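Local coordinates for protein acyl-ACP thioesterase (Bacteroides thetaiotaomicron, PDB 2ESS) that probably hydrolyses fatty acyl-acyl carrier protein thioesters to release free fatty acids, and is built from two hot-dog-type halves in one chain, at residues 9-15 with 77-83; 2-8 with 137-142; 189-194 with 244-248. All blocks are in the same frame, centred on the assembly; numbering follows the deposited sequence. Where two conformers were deposited one is given.

How the contacts relate
From the N terminus, the N-terminal segment 2-8 is held in contact 2 by the loop 137-142, and the chain then runs straight into strand 9-14, which pairs with the start of strand 78-88 in contact 1. Contact 1 closes the shorter loop and lies within the longer one that contact 2 closes; the two also touch, I8 packing on Q82. Contact 3 follows in series, closing a separate loop between helix 191-196 and the C-terminal strand 238-247. Its nearest atoms are about 16 Å from contact 1 and about 21 Å from contact 2. Contacts 1 and 3 belong to the N- and C-terminal hot-dog halves and reach the same antiparallel sheet.

Contact 1: residues 9-15 with 77-83; sequences GTYQFVA and EKFSVQT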
loop_
_atom_site.group_PDB
_atom_site.type_symbol
_atom_site.label_atom_id
_atom_site.label_comp_id
_atom_site.label_asym_id
_atom_site.label_seq_id
_atom_site.Cartn_x
_atom_site.Cartn_y
_atom_site.Cartn_z
ATOM N N GLY A 9 -19.336 4.029 12.891
ATOM C CA GLY A 9 -18.226 4.876 12.570
ATOM C C GLY A 9 -18.183 5.107 11.069
ATOM O O GLY A 9 -18.301 4.159 10.290
ATOM N N THR A 10 -17.945 6.348 10.672
ATOM C CA THR A 10 -17.833 6.742 9.255
ATOM C C THR A 10 -16.502 7.431 8.973
ATOM O O THR A 10 -16.137 8.368 9.650
ATOM C CB THR A 10 -18.982 7.735 8.836
ATOM O OG1 THR A 10 -20.255 7.215 9.252
ATOM C CG2 THR A 10 -18.962 8.000 7.302
ATOM N N TYR A 11 -15.786 6.970 7.957
ATOM C CA TYR A 11 -14.417 7.396 7.696
ATOM C C TYR A 11 -14.295 7.777 6.240
ATOM O O TYR A 11 -14.825 7.086 5.390
ATOM C CB TYR A 11 -13.437 6.280 8.088
ATOM C CG TYR A 11 -13.688 5.843 9.515
ATOM C CD1 TYR A 11 -13.272 6.609 10.593
ATOM C CD2 TYR A 11 -14.446 4.710 9.785
ATOM C CE1 TYR A 11 -13.565 6.222 11.890
ATOM C CE2 TYR A 11 -14.739 4.318 11.091
ATOM C CZ TYR A 11 -14.297 5.064 12.134
ATOM O OH TYR A 11 -14.619 4.639 13.408
ATOM N N GLN A 12 -13.643 8.907 5.992
ATOM C CA GLN A 12 -13.502 9.505 4.665
ATOM C C GLN A 12 -12.148 9.232 4.024
ATOM O O GLN A 12 -11.096 9.340 4.659
ATOM C CB GLN A 12 -13.664 11.031 4.744
ATOM C CG GLN A 12 -14.969 11.515 5.326
ATOM C CD GLN A 12 -16.138 11.070 4.498
ATOM O OE1 GLN A 12 -16.068 11.065 3.265
ATOM N NE2 GLN A 12 -17.214 10.654 5.166
ATOM N N PHE A 13 -12.175 8.882 2.748
ATOM C CA PHE A 13 -10.963 8.602 1.985
ATOM C C PHE A 13 -10.988 9.224 0.590
ATOM O O PHE A 13 -12.025 9.647 0.104
ATOM C CB PHE A 13 -10.787 7.104 1.853
ATOM C CG PHE A 13 -10.730 6.400 3.147
ATOM C CD1 PHE A 13 -9.583 6.470 3.919
ATOM C CD2 PHE A 13 -11.829 5.709 3.635
ATOM C CE1 PHE A 13 -9.527 5.835 5.154
ATOM C CE2 PHE A 13 -11.772 5.050 4.866
ATOM C CZ PHE A 13 -10.628 5.113 5.622
ATOM N N VAL A 14 -9.823 9.266 -0.031
ATOM C CA VAL A 14 -9.703 9.572 -1.460
ATOM C C VAL A 14 -8.909 8.437 -2.103
ATOM O O VAL A 14 -7.890 8.014 -1.540
ATOM C CB VAL A 14 -8.958 10.898 -1.680
ATOM C CG1 VAL A 14 -8.821 11.196 -3.178
ATOM C CG2 VAL A 14 -9.674 12.037 -0.973
ATOM N N ALA A 15 -9.337 7.955 -3.278
ATOM C CA ALA A 15 -8.600 6.917 -4.019
ATOM C C ALA A 15 -7.288 7.473 -4.660
ATOM O O ALA A 15 -7.310 8.175 -5.663
ATOM C CB ALA A 15 -9.496 6.293 -5.084
ATOM N N GLU A 77 -11.331 10.000 -6.601
ATOM C CA GLU A 77 -12.660 10.197 -6.053
ATOM C C GLU A 77 -12.632 10.027 -4.551
ATOM O O GLU A 77 -11.895 9.204 -4.017
ATOM C CB GLU A 77 -13.643 9.182 -6.597
ATOM C CG GLU A 77 -13.917 9.263 -8.044
ATOM C CD GLU A 77 -15.065 8.329 -8.469
ATOM O OE1 GLU A 77 -15.352 7.268 -7.786
ATOM O OE2 GLU A 77 -15.672 8.677 -9.503
ATOM N N LYS A 78 -13.472 10.804 -3.887
ATOM C CA LYS A 78 -13.765 10.597 -2.500
ATOM C C LYS A 78 -14.640 9.372 -2.372
ATOM O O LYS A 78 -15.438 9.055 -3.258
ATOM C CB LYS A 78 -14.518 11.788 -1.929
ATOM C CG LYS A 78 -13.678 13.057 -1.810
ATOM C CD LYS A 78 -14.563 14.225 -1.351
ATOM C CE LYS A 78 -13.846 15.553 -1.467
ATOM N NZ LYS A 78 -14.833 16.667 -1.449
ATOM N N PHE A 79 -14.477 8.707 -1.249
ATOM C CA PHE A 79 -15.330 7.633 -0.836
ATOM C C PHE A 79 -15.316 7.534 0.672
ATOM O O PHE A 79 -14.519 8.173 1.344
ATOM C CB PHE A 79 -14.970 6.302 -1.535
ATOM C CG PHE A 79 -13.664 5.674 -1.101
ATOM C CD1 PHE A 79 -12.461 6.080 -1.676
ATOM C CD2 PHE A 79 -13.642 4.627 -0.170
ATOM C CE1 PHE A 79 -11.248 5.507 -1.324
ATOM C CE2 PHE A 79 -12.423 4.024 0.176
ATOM C CZ PHE A 79 -11.233 4.459 -0.401
ATOM N N SER A 80 -16.231 6.761 1.217
ATOM C CA SER A 80 -16.225 6.565 2.662
ATOM C C SER A 80 -16.590 5.142 3.040
ATOM O O SER A 80 -17.167 4.385 2.231
ATOM C CB SER A 80 -17.136 7.598 3.341
ATOM O OG SER A 80 -18.431 7.434 2.883
ATOM N N VAL A 81 -16.209 4.801 4.262
ATOM C CA VAL A 81 -16.479 3.507 4.838
ATOM C C VAL A 81 -17.260 3.725 6.131
ATOM O O VAL A 81 -16.890 4.562 6.981
ATOM C CB VAL A 81 -15.169 2.768 5.117
ATOM C CG1 VAL A 81 -15.425 1.438 5.868
ATOM C CG2 VAL A 81 -14.373 2.574 3.830
ATOM N N GLN A 82 -18.339 2.974 6.285
ATOM C CA GLN A 82 -19.070 2.900 7.550
ATOM C C GLN A 82 -18.838 1.498 8.103
ATOM O O GLN A 82 -18.771 0.534 7.349
ATOM C CB GLN A 82 -20.560 3.141 7.353
ATOM C CG GLN A 82 -20.935 4.593 7.174
ATOM C CD GLN A 82 -22.343 4.762 6.709
ATOM O OE1 GLN A 82 -22.990 3.813 6.294
ATOM N NE2 GLN A 82 -22.827 5.972 6.774
ATOM N N THR A 83 -18.747 1.398 9.420
ATOM C CA THR A 83 -18.549 0.122 10.079
ATOM C C THR A 83 -19.253 0.112 11.432
ATOM O O THR A 83 -19.435 1.152 12.081
ATOM C CB THR A 83 -17.036 -0.181 10.225
ATOM O OG1 THR A 83 -16.892 -1.500 10.736
ATOM C CG2 THR A 83 -16.330 0.866 11.110
#
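G9 opens the pairing with T83: it donates its N-H to T83 O, and G9 O takes T83 N-H at an N...O distance of 2.9 Å. T10 follows at a non-hydrogen-bonded position, where its side chain runs alongside that of Q82 and T10 OG1 rests 3.4 Å from Q82 CG. Y11 then forms the next hydrogen-bonded pair with V81, Y11 N lying 2.8 Å from V81 O and V81 N answering to Y11 O. In the plane of the Y11 ring, T83 CG2 meets its edge 3.8 Å from Y11 CE2. Strand 9-14 is the outermost strand of the sheet within this chain, and strand 78-88 is bonded on its other side to strand 92-100; Y11, F13 and V81 all pack on helix 28-45, the long helix wrapped by the sheet in the hot-dog fold. On the other face, with T10, Q82, V14 and K78, Q12 bends back at its CB-CG bond so that its amide lies by S80, Q12 NE2 being 3.6 Å from S80 CB. F13 N donates to F79 O, while F79 N reaches F13 O from 38° above the carbonyl plane. F13 CB sits over the face of the F79 ring, 3.7 Å from its centroid, and the two rings are inclined at 33°. F79 brings its ring there with CG between the backbone N and the carbonyl carbon (chi1 70°). Replacing F79 with an alanine would probably leave a gap against F13 CB, where the ring face had been, and let the F13 ring shift. F13 CE2 also touches V81 CG2, at 3.7 Å. V14 turns its CA-H to E77 O, the same oxygen that receives A15 N at 2.9 Å; the E77 carboxylate turns elsewhere, to Y74 N and K102.

Contact 2: residues 2-8 with 137-142; sequences MSEENKI and DYICDE
K7 NZ meets I139 O and E4 OE1 meets D141 N where the contact is tight. The K7 chain is extended beyond CG and lies along the backbone of residues 137-139, with K7 CE 3.6 Å from D137 O, until K7 NZ reaches I139 O at 2.8 Å, nearly in line with the carbonyl bond. K7 NZ also makes a salt bridge with E4 OE2, at 3.0 Å, on the syn side and somewhat out of the carboxylate plane. E4 folds back at CB-CG (chi2 -57°), which puts its other oxygen, E4 OE1, 3.0 Å from its hydrogen-bond donor D141 N. A water also donates to OE1 and to I139 O, so OE1 takes two donors. D141 OD1 stands only 3.1 Å from E4 OE1, the two carboxylates turned 73° apart; the like charges are probably eased by K7 and the D141 N-H, and one of the acids may hold a proton more readily than usual. Next to these polar groups K7 CB packs on C140 CB, I8 CG1 lies 4.0 Å from C140 SG, and I8 CD1 touches the E142 carboxylate, with W84 covering I8, C140 and E142.

At the other end the packing is looser. In the conformer given, SE of the selenomethionine M2 lies obliquely by the Y138 ring, a Met-aromatic contact that is tentative because M2 has a second conformer. A second water bridges K7 O and Y138 O, donating to both, where the two backbones do not bond directly. S3 OG accepts the backbone N-H of N6, an ST motif that starts the short 3-10 turn 5-7 from which the chain enters the edge strand 9-14 of the hot-dog sheet.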
loop_
_atom_site.group_PDB
_atom_site.type_symbol
_atom_site.label_atom_id
_atom_site.label_comp_id
_atom_site.label_asym_id
_atom_site.label_seq_id
_atom_site.Cartn_x
_atom_site.Cartn_y
_atom_site.Cartn_z
HETATM N N MSE A 2 -28.111 5.737 23.333
HETATM C CA MSE A 2 -27.407 5.930 22.031
HETATM C C MSE A 2 -28.192 5.314 20.860
HETATM O O MSE A 2 -28.592 4.142 20.917
HETATM C CB MSE A 2 -26.022 5.303 22.123
HETATM C CG MSE A 2 -25.098 5.681 21.011
HETATM SE SE MSE A 2 -23.411 4.744 21.209
HETATM C CE MSE A 2 -22.856 5.454 23.020
ATOM N N SER A 3 -28.427 6.105 19.807
ATOM C CA SER A 3 -29.229 5.660 18.651
ATOM C C SER A 3 -28.448 4.654 17.825
ATOM O O SER A 3 -27.222 4.542 17.975
ATOM C CB SER A 3 -29.658 6.852 17.764
ATOM O OG SER A 3 -28.724 7.129 16.712
ATOM N N GLU A 4 -29.146 3.942 16.941
ATOM C CA GLU A 4 -28.477 2.966 16.055
ATOM C C GLU A 4 -27.457 3.633 15.124
ATOM O O GLU A 4 -26.321 3.152 14.993
ATOM C CB GLU A 4 -29.500 2.149 15.250
ATOM C CG GLU A 4 -30.399 1.289 16.124
ATOM C CD GLU A 4 -29.589 0.354 16.981
ATOM O OE1 GLU A 4 -28.872 -0.474 16.384
ATOM O OE2 GLU A 4 -29.632 0.476 18.232
ATOM N N GLU A 5 -27.853 4.743 14.500
ATOM C CA GLU A 5 -26.921 5.565 13.718
ATOM C C GLU A 5 -25.652 5.934 14.507
ATOM O O GLU A 5 -24.568 5.987 13.937
ATOM C CB GLU A 5 -27.618 6.843 13.236
ATOM N N ASN A 6 -25.802 6.206 15.806
ATOM C CA ASN A 6 -24.678 6.629 16.678
ATOM C C ASN A 6 -23.588 5.560 16.954
ATOM O O ASN A 6 -22.483 5.885 17.368
ATOM C CB ASN A 6 -25.219 7.125 18.030
ATOM C CG ASN A 6 -25.895 8.485 17.947
ATOM O OD1 ASN A 6 -25.564 9.323 17.101
ATOM N ND2 ASN A 6 -26.839 8.718 18.852
ATOM N N LYS A 7 -23.916 4.297 16.728
ATOM C CA LYS A 7 -22.981 3.184 16.902
ATOM C C LYS A 7 -22.124 2.923 15.669
ATOM O O LYS A 7 -21.247 2.084 15.707
ATOM C CB LYS A 7 -23.765 1.918 17.216
ATOM C CG LYS A 7 -24.609 2.032 18.465
ATOM C CD LYS A 7 -25.682 0.991 18.504
ATOM C CE LYS A 7 -26.398 0.995 19.846
ATOM N NZ LYS A 7 -27.294 -0.185 19.965
ATOM N N ILE A 8 -22.410 3.626 14.578
ATOM C CA ILE A 8 -21.675 3.532 13.312
ATOM C C ILE A 8 -20.502 4.516 13.271
ATOM O O ILE A 8 -20.630 5.677 13.622
ATOM C CB ILE A 8 -22.629 3.762 12.083
ATOM C CG1 ILE A 8 -23.770 2.746 12.120
ATOM C CG2 ILE A 8 -21.865 3.648 10.775
ATOM C CD1 ILE A 8 -24.969 3.106 11.230
ATOM N N ASP A 137 -22.371 -2.659 24.144
ATOM C CA ASP A 137 -23.084 -1.406 24.027
ATOM C C ASP A 137 -23.187 -0.886 22.587
ATOM O O ASP A 137 -23.999 -0.013 22.302
ATOM C CB ASP A 137 -22.431 -0.335 24.918
ATOM C CG ASP A 137 -22.320 -0.760 26.397
ATOM O OD1 ASP A 137 -23.126 -1.576 26.894
ATOM O OD2 ASP A 137 -21.398 -0.276 27.076
ATOM N N TYR A 138 -22.373 -1.426 21.678
ATOM C CA TYR A 138 -22.295 -0.926 20.312
ATOM C C TYR A 138 -22.892 -1.885 19.260
ATOM O O TYR A 138 -22.823 -1.612 18.052
ATOM C CB TYR A 138 -20.851 -0.570 19.976
ATOM C CG TYR A 138 -20.373 0.637 20.764
ATOM C CD1 TYR A 138 -20.671 1.938 20.339
ATOM C CD2 TYR A 138 -19.652 0.473 21.934
ATOM C CE1 TYR A 138 -20.236 3.038 21.076
ATOM C CE2 TYR A 138 -19.249 1.533 22.680
ATOM C CZ TYR A 138 -19.523 2.817 22.250
ATOM O OH TYR A 138 -19.065 3.866 23.005
ATOM N N ILE A 139 -23.519 -2.969 19.716
ATOM C CA ILE A 139 -24.237 -3.868 18.803
ATOM C C ILE A 139 -25.335 -3.079 18.073
ATOM O O ILE A 139 -26.133 -2.390 18.690
ATOM C CB ILE A 139 -24.816 -5.102 19.529
ATOM C CG1 ILE A 139 -23.677 -6.038 19.941
ATOM C CG2 ILE A 139 -25.809 -5.839 18.611
ATOM C CD1 ILE A 139 -23.965 -6.903 21.115
ATOM N N CYS A 140 -25.358 -3.192 16.752
ATOM C CA CYS A 140 -26.057 -2.281 15.914
ATOM C C CYS A 140 -26.760 -3.084 14.820
ATOM O O CYS A 140 -26.177 -4.020 14.236
ATOM C CB CYS A 140 -25.015 -1.315 15.325
ATOM S SG CYS A 140 -25.561 -0.229 14.010
ATOM N N ASP A 141 -27.988 -2.668 14.523
ATOM C CA ASP A 141 -28.871 -3.354 13.576
ATOM C C ASP A 141 -28.809 -2.808 12.136
ATOM O O ASP A 141 -29.663 -3.127 11.322
ATOM C CB ASP A 141 -30.331 -3.301 14.096
ATOM C CG ASP A 141 -30.953 -1.886 14.045
ATOM O OD1 ASP A 141 -30.273 -0.889 13.671
ATOM O OD2 ASP A 141 -32.151 -1.768 14.390
ATOM N N GLU A 142 -27.821 -1.991 11.809
ATOM C CA GLU A 142 -27.677 -1.467 10.444
ATOM C C GLU A 142 -27.634 -2.612 9.401
ATOM O O GLU A 142 -26.960 -3.610 9.600
ATOM C CB GLU A 142 -26.400 -0.631 10.385
ATOM C CG GLU A 142 -26.086 0.035 9.060
ATOM C CD GLU A 142 -27.077 1.144 8.710
ATOM O OE1 GLU A 142 -27.091 1.531 7.526
ATOM O OE2 GLU A 142 -27.824 1.619 9.604
HETATM O O HOH W 1 -29.240 -2.493 18.213
HETATM O O HOH W 2 -21.086 -0.719 16.342
#

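Contact 3: residues 189-194 with 244-248; sequences FPIELY and KVIFE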
loop_
_atom_site.group_PDB
_atom_site.type_symbol
_atom_site.label_atom_id
_atom_site.label_comp_id
_atom_site.label_asym_id
_atom_site.label_seq_id
_atom_site.Cartn_x
_atom_site.Cartn_y
_atom_site.Cartn_z
ATOM N N PHE A 189 -4.690 -14.152 -11.559
ATOM C CA PHE A 189 -5.681 -14.157 -12.643
ATOM C C PHE A 189 -5.205 -13.419 -13.873
ATOM O O PHE A 189 -4.542 -12.408 -13.748
ATOM C CB PHE A 189 -7.009 -13.602 -12.172
ATOM C CG PHE A 189 -7.567 -14.378 -11.045
ATOM C CD1 PHE A 189 -8.214 -15.576 -11.284
ATOM C CD2 PHE A 189 -7.348 -13.977 -9.750
ATOM C CE1 PHE A 189 -8.686 -16.318 -10.256
ATOM C CE2 PHE A 189 -7.808 -14.724 -8.700
ATOM C CZ PHE A 189 -8.480 -15.890 -8.948
ATOM N N PRO A 190 -5.563 -13.934 -15.069
ATOM C CA PRO A 190 -5.098 -13.356 -16.308
ATOM C C PRO A 190 -5.629 -11.956 -16.491
ATOM O O PRO A 190 -6.758 -11.647 -16.084
ATOM C CB PRO A 190 -5.635 -14.295 -17.400
ATOM C CG PRO A 190 -6.594 -15.172 -16.767
ATOM C CD PRO A 190 -6.409 -15.114 -15.275
ATOM N N ILE A 191 -4.805 -11.128 -17.100
ATOM C CA ILE A 191 -5.123 -9.740 -17.271
ATOM C C ILE A 191 -6.399 -9.549 -18.135
ATOM O O ILE A 191 -7.149 -8.592 -17.904
ATOM C CB ILE A 191 -3.880 -8.961 -17.814
ATOM C CG1 ILE A 191 -3.754 -7.597 -17.128
ATOM C CG2 ILE A 191 -3.917 -8.822 -19.323
ATOM C CD1 ILE A 191 -3.226 -7.644 -15.658
ATOM N N GLU A 192 -6.656 -10.473 -19.077
ATOM C CA GLU A 192 -7.874 -10.445 -19.907
ATOM C C GLU A 192 -9.143 -10.494 -19.061
ATOM O O GLU A 192 -10.166 -9.959 -19.456
ATOM C CB GLU A 192 -7.882 -11.599 -20.922
ATOM N N LEU A 193 -9.066 -11.127 -17.895
ATOM C CA LEU A 193 -10.193 -11.186 -16.961
ATOM C C LEU A 193 -10.465 -9.800 -16.350
ATOM O O LEU A 193 -11.594 -9.344 -16.284
ATOM C CB LEU A 193 -9.876 -12.219 -15.864
ATOM C CG LEU A 193 -10.952 -12.999 -15.148
ATOM C CD1 LEU A 193 -12.150 -13.346 -16.064
ATOM C CD2 LEU A 193 -10.294 -14.259 -14.590
ATOM N N TYR A 194 -9.408 -9.130 -15.919
ATOM C CA TYR A 194 -9.524 -7.799 -15.366
ATOM C C TYR A 194 -9.887 -6.765 -16.455
ATOM O O TYR A 194 -10.492 -5.731 -16.167
ATOM C CB TYR A 194 -8.214 -7.416 -14.686
ATOM C CG TYR A 194 -7.940 -8.194 -13.428
ATOM C CD1 TYR A 194 -8.754 -8.055 -12.311
ATOM C CD2 TYR A 194 -6.847 -9.030 -13.337
ATOM C CE1 TYR A 194 -8.493 -8.772 -11.148
ATOM C CE2 TYR A 194 -6.568 -9.718 -12.195
ATOM C CZ TYR A 194 -7.401 -9.616 -11.109
ATOM O OH TYR A 194 -7.103 -10.321 -9.962
ATOM N N LYS A 244 -12.249 -17.044 -2.101
ATOM C CA LYS A 244 -13.222 -17.191 -3.149
ATOM C C LYS A 244 -13.310 -15.857 -3.902
ATOM O O LYS A 244 -13.372 -14.780 -3.303
ATOM C CB LYS A 244 -14.547 -17.606 -2.556
ATOM C CG LYS A 244 -15.611 -17.950 -3.555
ATOM C CD LYS A 244 -16.942 -18.241 -2.865
ATOM C CE LYS A 244 -16.856 -19.456 -1.975
ATOM N NZ LYS A 244 -18.195 -19.977 -1.619
ATOM N N VAL A 245 -13.262 -15.950 -5.223
ATOM C CA VAL A 245 -13.255 -14.783 -6.114
ATOM C C VAL A 245 -14.350 -15.022 -7.124
ATOM O O VAL A 245 -14.353 -16.048 -7.836
ATOM C CB VAL A 245 -11.910 -14.601 -6.826
ATOM C CG1 VAL A 245 -11.836 -13.218 -7.434
ATOM C CG2 VAL A 245 -10.728 -14.781 -5.897
ATOM N N ILE A 246 -15.325 -14.124 -7.144
ATOM C CA ILE A 246 -16.392 -14.176 -8.147
ATOM C C ILE A 246 -16.293 -12.934 -9.050
ATOM O O ILE A 246 -16.373 -11.798 -8.585
ATOM C CB ILE A 246 -17.790 -14.320 -7.490
ATOM C CG1 ILE A 246 -17.832 -15.635 -6.653
ATOM C CG2 ILE A 246 -18.886 -14.340 -8.553
ATOM C CD1 ILE A 246 -19.071 -15.832 -5.863
ATOM N N PHE A 247 -16.088 -13.175 -10.329
ATOM C CA PHE A 247 -16.053 -12.121 -11.332
ATOM C C PHE A 247 -17.416 -11.973 -11.975
ATOM O O PHE A 247 -18.210 -12.910 -11.963
ATOM C CB PHE A 247 -15.065 -12.448 -12.442
ATOM C CG PHE A 247 -13.636 -12.312 -12.044
ATOM C CD1 PHE A 247 -12.975 -13.341 -11.409
ATOM C CD2 PHE A 247 -12.932 -11.145 -12.340
ATOM C CE1 PHE A 247 -11.638 -13.210 -11.066
ATOM C CE2 PHE A 247 -11.593 -11.018 -12.007
ATOM C CZ PHE A 247 -10.948 -12.040 -11.355
ATOM N N GLU A 248 -17.680 -10.789 -12.528
ATOM C CA GLU A 248 -18.751 -10.629 -13.523
ATOM C C GLU A 248 -18.445 -9.576 -14.612
ATOM O O GLU A 248 -17.809 -8.529 -14.350
ATOM C CB GLU A 248 -20.062 -10.316 -12.814
ATOM C CG GLU A 248 -20.218 -8.891 -12.343
ATOM C CD GLU A 248 -21.673 -8.524 -12.145
ATOM O OE1 GLU A 248 -22.495 -9.435 -11.866
ATOM O OE2 GLU A 248 -21.983 -7.321 -12.276
ATOM O OXT GLU A 248 -18.844 -9.726 -15.788
#
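L193 CG stands almost directly over the centre of the F247 ring, 3.8 Å from its centroid, a CH-pi contact in which the leucine covers that face while L193 CD2 reaches across to F247 CE1. The rim of F247 serves two further rings. Its edge points at the face of F189, an edge-to-face pair with centroids 5.5 Å apart and planes at 67°, and F247 CZ comes within 4.1 Å of F189 CG. It also turns toward the face of Y194 in an offset edge-to-face arrangement, planes at 64°, where Y194 CE1 lies 3.9 Å from F247 CE2. Two residues earlier on the strand, V245 CG2 meets F189 CZ at 3.9 Å.

F247 enters the cluster with CG anti to the carbonyl carbon (chi1 -73°). F228 of strand 227-234 sets its ring edge-to-face with F189 and packs on L193. P190 occupies the N-cap position before helix 191-196, its O accepting the backbone N-H of L193. Y194 OH is hydrogen-bonded to L186 O, which probably helps to fix the turn of its ring, and that ring also stacks on Y167 of the second subunit. The start of helix 191-196 is thus packed on the chain's last strand in the C-terminal hot-dog half. No hydrogen bond crosses between these two segments, and their cohesion is apolar and ring-ring packing, resting on the fit of the aromatic cluster.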